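Local coordinates for RavA (PDB 6WO6), which is a Legionella pneumophila effector of unknown molecular activity, probably delivered into host cells during infection, at residues 26-36 with 67-77; 11-20 with 47-56. The protein carries 2 engineered substitutions. All coordinates share one frame; numbering follows the deposited sequence.

Contact 1 of 2, residues 26-36 with 67-77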
loop_
_atom_site.group_PDB
_atom_site.type_symbol
_atom_site.label_atom_id
_atom_site.label_comp_id
_atom_site.label_asym_id
_atom_site.label_seq_id
_atom_site.Cartn_x
_atom_site.Cartn_y
_atom_site.Cartn_z
ATOM N N LEU A 26 4.969 -18.216 36.698
ATOM C CA LEU A 26 5.157 -16.852 37.180
ATOM C C LEU A 26 5.056 -16.781 38.700
ATOM O O LEU A 26 5.809 -16.041 39.346
ATOM C CB LEU A 26 4.135 -15.921 36.528
ATOM C CG LEU A 26 4.424 -15.490 35.089
ATOM C CD1 LEU A 26 3.300 -14.622 34.546
ATOM C CD2 LEU A 26 5.749 -14.751 35.026
ATOM N N ALA A 27 4.138 -17.549 39.291
ATOM C CA ALA A 27 3.973 -17.519 40.741
ATOM C C ALA A 27 5.102 -18.253 41.456
ATOM O O ALA A 27 5.526 -17.833 42.538
ATOM C CB ALA A 27 2.619 -18.116 41.128
ATOM N N GLU A 28 5.595 -19.350 40.873
ATOM C CA GLU A 28 6.675 -20.102 41.507
ATOM C C GLU A 28 7.938 -19.262 41.640
ATOM O O GLU A 28 8.663 -19.366 42.637
ATOM C CB GLU A 28 6.980 -21.369 40.708
ATOM C CG GLU A 28 5.886 -22.413 40.706
ATOM C CD GLU A 28 6.174 -23.536 39.724
ATOM O OE1 GLU A 28 7.204 -23.459 39.020
ATOM O OE2 GLU A 28 5.372 -24.492 39.652
ATOM N N ASN A 29 8.217 -18.421 40.645
ATOM C CA ASN A 29 9.467 -17.681 40.566
ATOM C C ASN A 29 9.320 -16.222 40.985
ATOM O O ASN A 29 10.203 -15.413 40.686
ATOM C CB ASN A 29 10.030 -17.766 39.146
ATOM C CG ASN A 29 10.155 -19.196 38.653
ATOM O OD1 ASN A 29 11.190 -19.838 38.827
ATOM N ND2 ASN A 29 9.096 -19.703 38.037
ATOM N N ARG A 30 8.238 -15.879 41.690
ATOM C CA ARG A 30 7.952 -14.478 41.998
ATOM C C ARG A 30 9.083 -13.832 42.792
ATOM O O ARG A 30 9.540 -12.732 42.458
ATOM C CB ARG A 30 6.631 -14.372 42.762
ATOM C CG ARG A 30 6.302 -12.968 43.253
ATOM C CD ARG A 30 5.010 -12.939 44.059
ATOM N NE ARG A 30 3.838 -13.208 43.230
ATOM C CZ ARG A 30 3.248 -14.395 43.121
ATOM N NH1 ARG A 30 2.187 -14.537 42.338
ATOM N NH2 ARG A 30 3.715 -15.438 43.794
ATOM N N GLU A 31 9.547 -14.502 43.849
ATOM C CA GLU A 31 10.568 -13.914 44.712
ATOM C C GLU A 31 11.878 -13.704 43.956
ATOM O O GLU A 31 12.442 -12.599 43.956
ATOM C CB GLU A 31 10.782 -14.802 45.939
ATOM C CG GLU A 31 11.763 -14.241 46.960
ATOM C CD GLU A 31 11.960 -15.169 48.148
ATOM O OE1 GLU A 31 11.264 -16.206 48.213
ATOM O OE2 GLU A 31 12.809 -14.863 49.015
ATOM N N GLU A 32 12.370 -14.753 43.292
ATOM C CA GLU A 32 13.621 -14.629 42.554
ATOM C C GLU A 32 13.489 -13.685 41.366
ATOM O O GLU A 32 14.460 -13.006 41.015
ATOM C CB GLU A 32 14.102 -16.005 42.097
ATOM C CG GLU A 32 14.585 -16.891 43.237
ATOM C CD GLU A 32 15.802 -16.320 43.948
ATOM O OE1 GLU A 32 16.705 -15.802 43.259
ATOM O OE2 GLU A 32 15.857 -16.381 45.195
ATOM N N LEU A 33 12.311 -13.624 40.738
ATOM C CA LEU A 33 12.094 -12.637 39.683
ATOM C C LEU A 33 12.161 -11.220 40.235
ATOM O O LEU A 33 12.675 -10.310 39.574
ATOM C CB LEU A 33 10.745 -12.868 38.998
ATOM C CG LEU A 33 10.641 -13.953 37.926
ATOM C CD1 LEU A 33 9.182 -14.257 37.635
ATOM C CD2 LEU A 33 11.368 -13.535 36.658
ATOM N N ASN A 34 11.635 -11.012 41.446
ATOM C CA ASN A 34 11.680 -9.694 42.063
ATOM C C ASN A 34 13.066 -9.336 42.574
ATOM O O ASN A 34 13.336 -8.155 42.817
ATOM C CB ASN A 34 10.664 -9.604 43.204
ATOM C CG ASN A 34 9.233 -9.654 42.711
ATOM O OD1 ASN A 34 8.967 -9.451 41.525
ATOM N ND2 ASN A 34 8.302 -9.920 43.619
ATOM N N LYS A 35 13.950 -10.320 42.744
ATOM C CA LYS A 35 15.335 -10.030 43.101
ATOM C C LYS A 35 16.184 -9.560 41.913
ATOM O O LYS A 35 17.402 -9.415 42.064
ATOM C CB LYS A 35 15.981 -11.261 43.745
ATOM C CG LYS A 35 15.385 -11.645 45.091
ATOM C CD LYS A 35 15.867 -13.016 45.541
ATOM C CE LYS A 35 17.376 -13.051 45.717
ATOM N NZ LYS A 35 17.834 -14.360 46.262
ATOM N N LEU A 36 15.583 -9.316 40.750
ATOM C CA LEU A 36 16.323 -8.899 39.566
ATOM C C LEU A 36 16.517 -7.388 39.539
ATOM O O LEU A 36 15.669 -6.624 40.009
ATOM C CB LEU A 36 15.599 -9.333 38.288
ATOM C CG LEU A 36 15.572 -10.812 37.899
ATOM C CD1 LEU A 36 14.622 -11.019 36.732
ATOM C CD2 LEU A 36 16.963 -11.307 37.540
ATOM N N ALA A 67 -1.034 -14.219 38.150
ATOM C CA ALA A 67 0.070 -14.051 39.087
ATOM C C ALA A 67 0.117 -12.663 39.714
ATOM O O ALA A 67 1.057 -12.372 40.461
ATOM C CB ALA A 67 1.400 -14.350 38.390
ATOM N N ARG A 68 -0.862 -11.807 39.437
ATOM C CA ARG A 68 -0.875 -10.479 40.034
ATOM C C ARG A 68 -1.201 -10.572 41.519
ATOM O O ARG A 68 -2.036 -11.377 41.943
ATOM C CB ARG A 68 -1.887 -9.581 39.321
ATOM C CG ARG A 68 -1.843 -8.125 39.765
ATOM C CD ARG A 68 -2.796 -7.266 38.951
ATOM N NE ARG A 68 -2.822 -5.883 39.422
ATOM N N MET A 69 -0.527 -9.748 42.311
ATOM C CA MET A 69 -0.693 -9.719 43.754
ATOM C C MET A 69 -1.002 -8.301 44.207
ATOM O O MET A 69 -0.663 -7.338 43.512
ATOM C CB MET A 69 0.571 -10.229 44.461
ATOM C CG MET A 69 0.786 -11.724 44.322
ATOM S SD MET A 69 -0.464 -12.658 45.223
ATOM C CE MET A 69 -0.279 -14.283 44.492
ATOM N N PRO A 70 -1.659 -8.140 45.360
ATOM C CA PRO A 70 -1.869 -6.777 45.880
ATOM C C PRO A 70 -0.569 -6.038 46.140
ATOM O O PRO A 70 -0.481 -4.831 45.883
ATOM C CB PRO A 70 -2.668 -7.013 47.172
ATOM C CG PRO A 70 -2.420 -8.447 47.529
ATOM C CD PRO A 70 -2.277 -9.161 46.222
ATOM N N GLN A 71 0.454 -6.739 46.628
ATOM C CA GLN A 71 1.767 -6.153 46.867
ATOM C C GLN A 71 2.519 -5.816 45.583
ATOM O O GLN A 71 3.643 -5.306 45.665
ATOM C CB GLN A 71 2.603 -7.104 47.723
ATOM C CG GLN A 71 2.461 -8.559 47.310
ATOM C CD GLN A 71 3.747 -9.341 47.467
ATOM O OE1 GLN A 71 4.663 -8.914 48.169
ATOM N NE2 GLN A 71 3.827 -10.490 46.805
ATOM N N ASP A 72 1.945 -6.089 44.413
ATOM C CA ASP A 72 2.581 -5.771 43.134
ATOM C C ASP A 72 2.376 -4.290 42.847
ATOM O O ASP A 72 1.351 -3.872 42.305
ATOM C CB ASP A 72 2.013 -6.634 42.011
ATOM C CG ASP A 72 2.865 -7.853 41.719
ATOM O OD1 ASP A 72 4.106 -7.729 41.719
ATOM O OD2 ASP A 72 2.291 -8.938 41.483
ATOM N N ASP A 73 3.361 -3.482 43.220
ATOM C CA ASP A 73 3.379 -2.074 42.862
ATOM C C ASP A 73 4.234 -1.877 41.616
ATOM O O ASP A 73 4.864 -2.807 41.110
ATOM C CB ASP A 73 3.903 -1.219 44.021
ATOM C CG ASP A 73 5.419 -1.195 44.097
ATOM O OD1 ASP A 73 6.047 -2.265 43.957
ATOM O OD2 ASP A 73 5.982 -0.097 44.295
ATOM N N SER A 74 4.253 -0.641 41.122
ATOM C CA SER A 74 5.043 -0.318 39.941
ATOM C C SER A 74 6.533 -0.336 40.266
ATOM O O SER A 74 7.188 0.711 40.264
ATOM C CB SER A 74 4.630 1.045 39.379
ATOM N N ASP A 75 7.075 -1.523 40.547
ATOM C CA ASP A 75 8.483 -1.668 40.904
ATOM C C ASP A 75 8.916 -3.126 40.811
ATOM O O ASP A 75 10.109 -3.421 40.687
ATOM C CB ASP A 75 8.738 -1.129 42.314
ATOM C CG ASP A 75 9.783 -0.029 42.340
ATOM O OD1 ASP A 75 10.318 0.312 41.263
ATOM O OD2 ASP A 75 10.070 0.495 43.437
ATOM N N THR A 76 7.953 -4.041 40.875
ATOM C CA THR A 76 8.235 -5.466 40.805
ATOM C C THR A 76 8.354 -5.913 39.348
ATOM O O THR A 76 8.226 -5.121 38.411
ATOM C CB THR A 76 7.148 -6.256 41.527
ATOM O OG1 THR A 76 5.860 -5.835 41.059
ATOM C CG2 THR A 76 7.239 -6.035 43.032
ATOM N N PHE A 77 8.600 -7.211 39.156
ATOM C CA PHE A 77 8.725 -7.746 37.804
ATOM C C PHE A 77 7.390 -7.748 37.071
ATOM O O PHE A 77 7.360 -7.637 35.838
ATOM C CB PHE A 77 9.305 -9.159 37.848
ATOM C CG PHE A 77 9.479 -9.783 36.494
ATOM C CD1 PHE A 77 10.595 -9.497 35.724
ATOM C CD2 PHE A 77 8.527 -10.658 35.987
ATOM C CE1 PHE A 77 10.760 -10.070 34.471
ATOM C CE2 PHE A 77 8.685 -11.233 34.736
ATOM C CZ PHE A 77 9.805 -10.939 33.977
#

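Contact 2 of 2, residues 11-20 with 47-56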
loop_
_atom_site.group_PDB
_atom_site.type_symbol
_atom_site.label_atom_id
_atom_site.label_comp_id
_atom_site.label_asym_id
_atom_site.label_seq_id
_atom_site.Cartn_x
_atom_site.Cartn_y
_atom_site.Cartn_z
ATOM N N LYS A 11 17.703 -14.974 34.690
ATOM C CA LYS A 11 18.348 -14.010 33.809
ATOM C C LYS A 11 18.891 -14.675 32.546
ATOM O O LYS A 11 18.971 -14.034 31.493
ATOM C CB LYS A 11 19.455 -13.291 34.581
ATOM C CG LYS A 11 20.200 -12.209 33.827
ATOM C CD LYS A 11 21.346 -11.680 34.683
ATOM C CE LYS A 11 22.272 -10.771 33.892
ATOM N NZ LYS A 11 23.574 -10.595 34.589
ATOM N N GLY A 12 19.241 -15.960 32.618
ATOM C CA GLY A 12 19.870 -16.646 31.505
ATOM C C GLY A 12 19.021 -17.648 30.757
ATOM O O GLY A 12 19.575 -18.447 29.989
ATOM N N LEU A 13 17.703 -17.653 30.947
ATOM C CA LEU A 13 16.848 -18.553 30.188
ATOM C C LEU A 13 16.951 -18.237 28.702
ATOM O O LEU A 13 16.957 -17.070 28.298
ATOM C CB LEU A 13 15.400 -18.428 30.652
ATOM C CG LEU A 13 15.117 -18.741 32.121
ATOM C CD1 LEU A 13 13.665 -18.450 32.467
ATOM C CD2 LEU A 13 15.466 -20.188 32.429
ATOM N N GLU A 14 17.040 -19.285 27.882
ATOM C CA GLU A 14 17.154 -19.094 26.441
ATOM C C GLU A 14 15.809 -19.105 25.729
ATOM O O GLU A 14 15.704 -18.556 24.624
ATOM C CB GLU A 14 18.075 -20.156 25.828
ATOM C CG GLU A 14 17.671 -21.597 26.085
ATOM C CD GLU A 14 18.752 -22.580 25.658
ATOM O OE1 GLU A 14 19.949 -22.250 25.812
ATOM O OE2 GLU A 14 18.408 -23.677 25.162
ATOM N N HIS A 15 14.784 -19.708 26.327
ATOM C CA HIS A 15 13.415 -19.648 25.818
ATOM C C HIS A 15 12.510 -19.234 26.971
ATOM O O HIS A 15 11.797 -20.067 27.549
ATOM C CB HIS A 15 12.982 -20.985 25.215
ATOM C CG HIS A 15 13.808 -21.413 24.041
ATOM N ND1 HIS A 15 13.902 -20.669 22.885
ATOM C CD2 HIS A 15 14.576 -22.512 23.844
ATOM C CE1 HIS A 15 14.695 -21.289 22.028
ATOM N NE2 HIS A 15 15.117 -22.410 22.585
ATOM N N PRO A 16 12.513 -17.947 27.332
ATOM C CA PRO A 16 11.758 -17.523 28.523
ATOM C C PRO A 16 10.258 -17.744 28.425
ATOM O O PRO A 16 9.624 -17.990 29.457
ATOM C CB PRO A 16 12.103 -16.030 28.643
ATOM C CG PRO A 16 12.586 -15.632 27.286
ATOM C CD PRO A 16 13.280 -16.839 26.742
ATOM N N TYR A 17 9.662 -17.668 27.231
ATOM C CA TYR A 17 8.215 -17.847 27.143
ATOM C C TYR A 17 7.817 -19.299 27.382
ATOM O O TYR A 17 6.787 -19.569 28.009
ATOM C CB TYR A 17 7.681 -17.367 25.794
ATOM C CG TYR A 17 6.187 -17.578 25.668
ATOM C CD1 TYR A 17 5.295 -16.782 26.376
ATOM C CD2 TYR A 17 5.671 -18.589 24.867
ATOM C CE1 TYR A 17 3.928 -16.978 26.281
ATOM C CE2 TYR A 17 4.306 -18.792 24.764
ATOM C CZ TYR A 17 3.439 -17.982 25.474
ATOM O OH TYR A 17 2.079 -18.173 25.380
ATOM N N GLU A 18 8.615 -20.247 26.888
ATOM C CA GLU A 18 8.311 -21.653 27.126
ATOM C C GLU A 18 8.388 -22.000 28.607
ATOM O O GLU A 18 7.659 -22.881 29.077
ATOM C CB GLU A 18 9.265 -22.535 26.321
ATOM C CG GLU A 18 9.278 -22.241 24.823
ATOM N N VAL A 19 9.242 -21.311 29.359
ATOM C CA VAL A 19 9.488 -21.659 30.755
ATOM C C VAL A 19 8.558 -20.905 31.698
ATOM O O VAL A 19 8.060 -21.477 32.670
ATOM C CB VAL A 19 10.971 -21.400 31.099
ATOM C CG1 VAL A 19 11.260 -21.775 32.545
ATOM C CG2 VAL A 19 11.879 -22.167 30.148
ATOM N N LEU A 20 8.305 -19.621 31.433
ATOM C CA LEU A 20 7.569 -18.757 32.352
ATOM C C LEU A 20 6.249 -18.266 31.766
ATOM O O LEU A 20 5.677 -17.294 32.269
ATOM C CB LEU A 20 8.430 -17.556 32.755
ATOM C CG LEU A 20 9.798 -17.819 33.393
ATOM C CD1 LEU A 20 10.564 -16.517 33.559
ATOM C CD2 LEU A 20 9.649 -18.521 34.732
ATOM N N ARG A 47 12.159 -10.025 26.368
ATOM C CA ARG A 47 12.339 -11.291 25.659
ATOM C C ARG A 47 11.129 -12.203 25.841
ATOM O O ARG A 47 10.650 -12.824 24.880
ATOM C CB ARG A 47 13.611 -11.985 26.141
ATOM C CG ARG A 47 14.885 -11.193 25.901
ATOM C CD ARG A 47 16.057 -11.883 26.563
ATOM N NE ARG A 47 16.134 -13.286 26.170
ATOM C CZ ARG A 47 16.654 -14.245 26.929
ATOM N NH1 ARG A 47 17.134 -13.957 28.131
ATOM N NH2 ARG A 47 16.683 -15.495 26.490
ATOM N N LEU A 48 10.627 -12.288 27.075
ATOM C CA LEU A 48 9.450 -13.092 27.377
ATOM C C LEU A 48 8.267 -12.692 26.505
ATOM O O LEU A 48 7.527 -13.551 26.011
ATOM C CB LEU A 48 9.128 -12.938 28.866
ATOM C CG LEU A 48 7.993 -13.669 29.579
ATOM C CD1 LEU A 48 7.948 -15.112 29.178
ATOM C CD2 LEU A 48 8.197 -13.556 31.085
ATOM N N VAL A 49 8.086 -11.389 26.285
ATOM C CA VAL A 49 6.962 -10.934 25.475
ATOM C C VAL A 49 7.241 -11.120 23.983
ATOM O O VAL A 49 6.321 -11.408 23.206
ATOM C CB VAL A 49 6.627 -9.473 25.833
ATOM C CG1 VAL A 49 6.150 -8.699 24.624
ATOM C CG2 VAL A 49 5.571 -9.436 26.922
ATOM N N LEU A 50 8.500 -10.985 23.560
ATOM C CA LEU A 50 8.840 -11.198 22.156
ATOM C C LEU A 50 8.549 -12.630 21.734
ATOM O O LEU A 50 7.906 -12.867 20.704
ATOM C CB LEU A 50 10.310 -10.858 21.911
ATOM C CG LEU A 50 10.625 -9.404 21.569
ATOM C CD1 LEU A 50 12.097 -9.107 21.793
ATOM C CD2 LEU A 50 10.238 -9.111 20.130
ATOM N N GLU A 51 9.004 -13.605 22.525
ATOM C CA GLU A 51 8.858 -15.001 22.123
ATOM C C GLU A 51 7.418 -15.496 22.153
ATOM O O GLU A 51 7.146 -16.575 21.614
ATOM C CB GLU A 51 9.721 -15.897 23.004
ATOM C CG GLU A 51 11.209 -15.684 22.825
ATOM C CD GLU A 51 12.021 -16.736 23.540
ATOM O OE1 GLU A 51 13.257 -16.760 23.359
ATOM O OE2 GLU A 51 11.417 -17.544 24.281
ATOM N N CYS A 52 6.498 -14.753 22.756
ATOM C CA CYS A 52 5.107 -15.186 22.831
ATOM C C CYS A 52 4.429 -15.010 21.478
ATOM O O CYS A 52 4.353 -13.881 20.979
ATOM C CB CYS A 52 4.364 -14.392 23.892
ATOM S SG CYS A 52 2.591 -14.691 23.928
ATOM N N PRO A 53 3.929 -16.078 20.854
ATOM C CA PRO A 53 3.243 -15.926 19.566
ATOM C C PRO A 53 1.974 -15.103 19.719
ATOM O O PRO A 53 1.405 -14.986 20.807
ATOM C CB PRO A 53 2.922 -17.370 19.156
ATOM C CG PRO A 53 3.821 -18.224 19.991
ATOM C CD PRO A 53 3.996 -17.484 21.280
ATOM N N VAL A 54 1.526 -14.532 18.599
ATOM C CA VAL A 54 0.381 -13.623 18.632
ATOM C C VAL A 54 -0.874 -14.347 19.102
ATOM O O VAL A 54 -1.634 -13.827 19.931
ATOM C CB VAL A 54 0.181 -12.971 17.253
ATOM C CG1 VAL A 54 -1.114 -12.171 17.221
ATOM C CG2 VAL A 54 1.370 -12.085 16.916
ATOM N N ASN A 55 -1.108 -15.562 18.595
ATOM C CA ASN A 55 -2.327 -16.292 18.937
ATOM C C ASN A 55 -2.439 -16.540 20.436
ATOM O O ASN A 55 -3.551 -16.595 20.975
ATOM C CB ASN A 55 -2.381 -17.619 18.174
ATOM C CG ASN A 55 -1.084 -17.934 17.447
ATOM O OD1 ASN A 55 -0.344 -17.034 17.048
ATOM N ND2 ASN A 55 -0.809 -19.221 17.264
ATOM N N GLU A 56 -1.312 -16.680 21.127
ATOM C CA GLU A 56 -1.328 -16.924 22.561
ATOM C C GLU A 56 -1.359 -15.642 23.388
ATOM O O GLU A 56 -1.575 -15.723 24.605
ATOM C CB GLU A 56 -0.112 -17.767 22.963
ATOM C CG GLU A 56 0.031 -19.050 22.157
ATOM C CD GLU A 56 1.150 -19.937 22.659
ATOM O OE1 GLU A 56 1.451 -19.891 23.870
ATOM O OE2 GLU A 56 1.729 -20.681 21.842
#

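Contact 1 of 2, residues 26-36 with 67-77
The CA atoms of A27 and A67 come within 5.5 Å, as do those of N34 and F77, so segment 67-77, the loop between helices 54-66 and 77-92 with the first residue of the latter, touches the short helices 23-28 and 30-34 near both of its ends and bows outward between them. At the first of these points A67 packs its CB on CB of L26, a small residue suiting so close a backbone approach. Beside them R30 reaches over from helix 30-34: its CG stands anti to the backbone N (chi1 174°) and the chain bends at chi3, which brings NH1 to O of A67 in a nearly straight hydrogen bond of 3.1 Å. That oxygen lies at the guanidinium edge, close to its plane, while CE of M69 lies over one face; the flexible thioether chain bends at chi2 and crosses the arginine at about a right angle. D72 braces the loop from within, its carboxylate accepting hydrogen bonds from N of M69 and from OG1 of T76. At the second point OD1 of N34 accepts a nearly straight hydrogen bond (3.3 Å) from N of F77, an N-H in the first turn of helix 77-92, where no earlier helical carbonyl can take it. The F77 ring takes CD2 of L33 over its centre, 3.9 Å from the centroid, a CH-pi contact; L44 of helix 38-51 also packs on the F77 side chain. The connection between helices 54-66 and 77-92 is thus packed, in an all-helical fold, on two short preceding helices.

Contact 2 of 2, residues 11-20 with 47-56
The short helix 16-20 crosses the last turn of helix 38-51 almost perpendicularly (97° between the directions of segments 16-20 and 47-51, axes 8.4 Å apart), with C52 and P53 of the following turn and E56 in the first turn of helix 54-66 extending the contact in this all-helical protein. Y17 spans it. With CG anti to the backbone N (chi1 178°), its ring lies along the turn and takes CA of C52 over one face, 3.8 Å from the centroid, in a CH-pi contact. SG of C52 approaches obliquely, 3.5 Å from CE1 of Y17, adding a sulfur-aromatic contact, and CD of P53 touches CE2. A tyrosine suits the place because its ring face can lie on the C52 backbone while its hydroxyl reaches the E56 carboxylate; F60 meets the ring edge-to-face. The hydroxyl hydrogen-bonds to OE1 of E56, which lies near the ring plane at its edge, though the very short modelled separation is doubtful. E51 extends its carboxylate so that OE2 accepts a weak hydrogen bond from N of Y17 at 3.4 Å. P16, lacking an N-H, suits the first turn of helix 16-20 and sets CG over one face of the R47 guanidinium. R47 bends at chi3 and directs NH2 to O of L13, another bond modelled doubtfully short. L48 fills the crossing, CD1 lying 4.1 Å from CB of Y17 and CD2 4.3 Å from CB of L20. The polar ends of Y17, E51 and R47 probably help fix the register of this largely apolar crossing, though bond lengths here cannot rank their strength.

The centres of contacts 1 and 2 lie about 17 Å apart, both toward the N-terminal end of this elongated, all-helical chain and on the same side of its centre. Their segments alternate in sequence: 11-20, 26-36, 47-56, then 67-77. Helix 16-20 is followed directly by helix 23-28, and helix 30-34 by helix 38-51, so each contact is one short connection from the other. They also touch: CG of L26 packs on O of L20, and CZ of F77 meets CD2 of L48. L81 of helix 77-92 touches both L26 and L48. The interleaved contacts therefore pack helices 16-20, 23-28 and 30-34 against parts of helices 38-51, 54-66 and 77-92 and their connections near the N-terminal end.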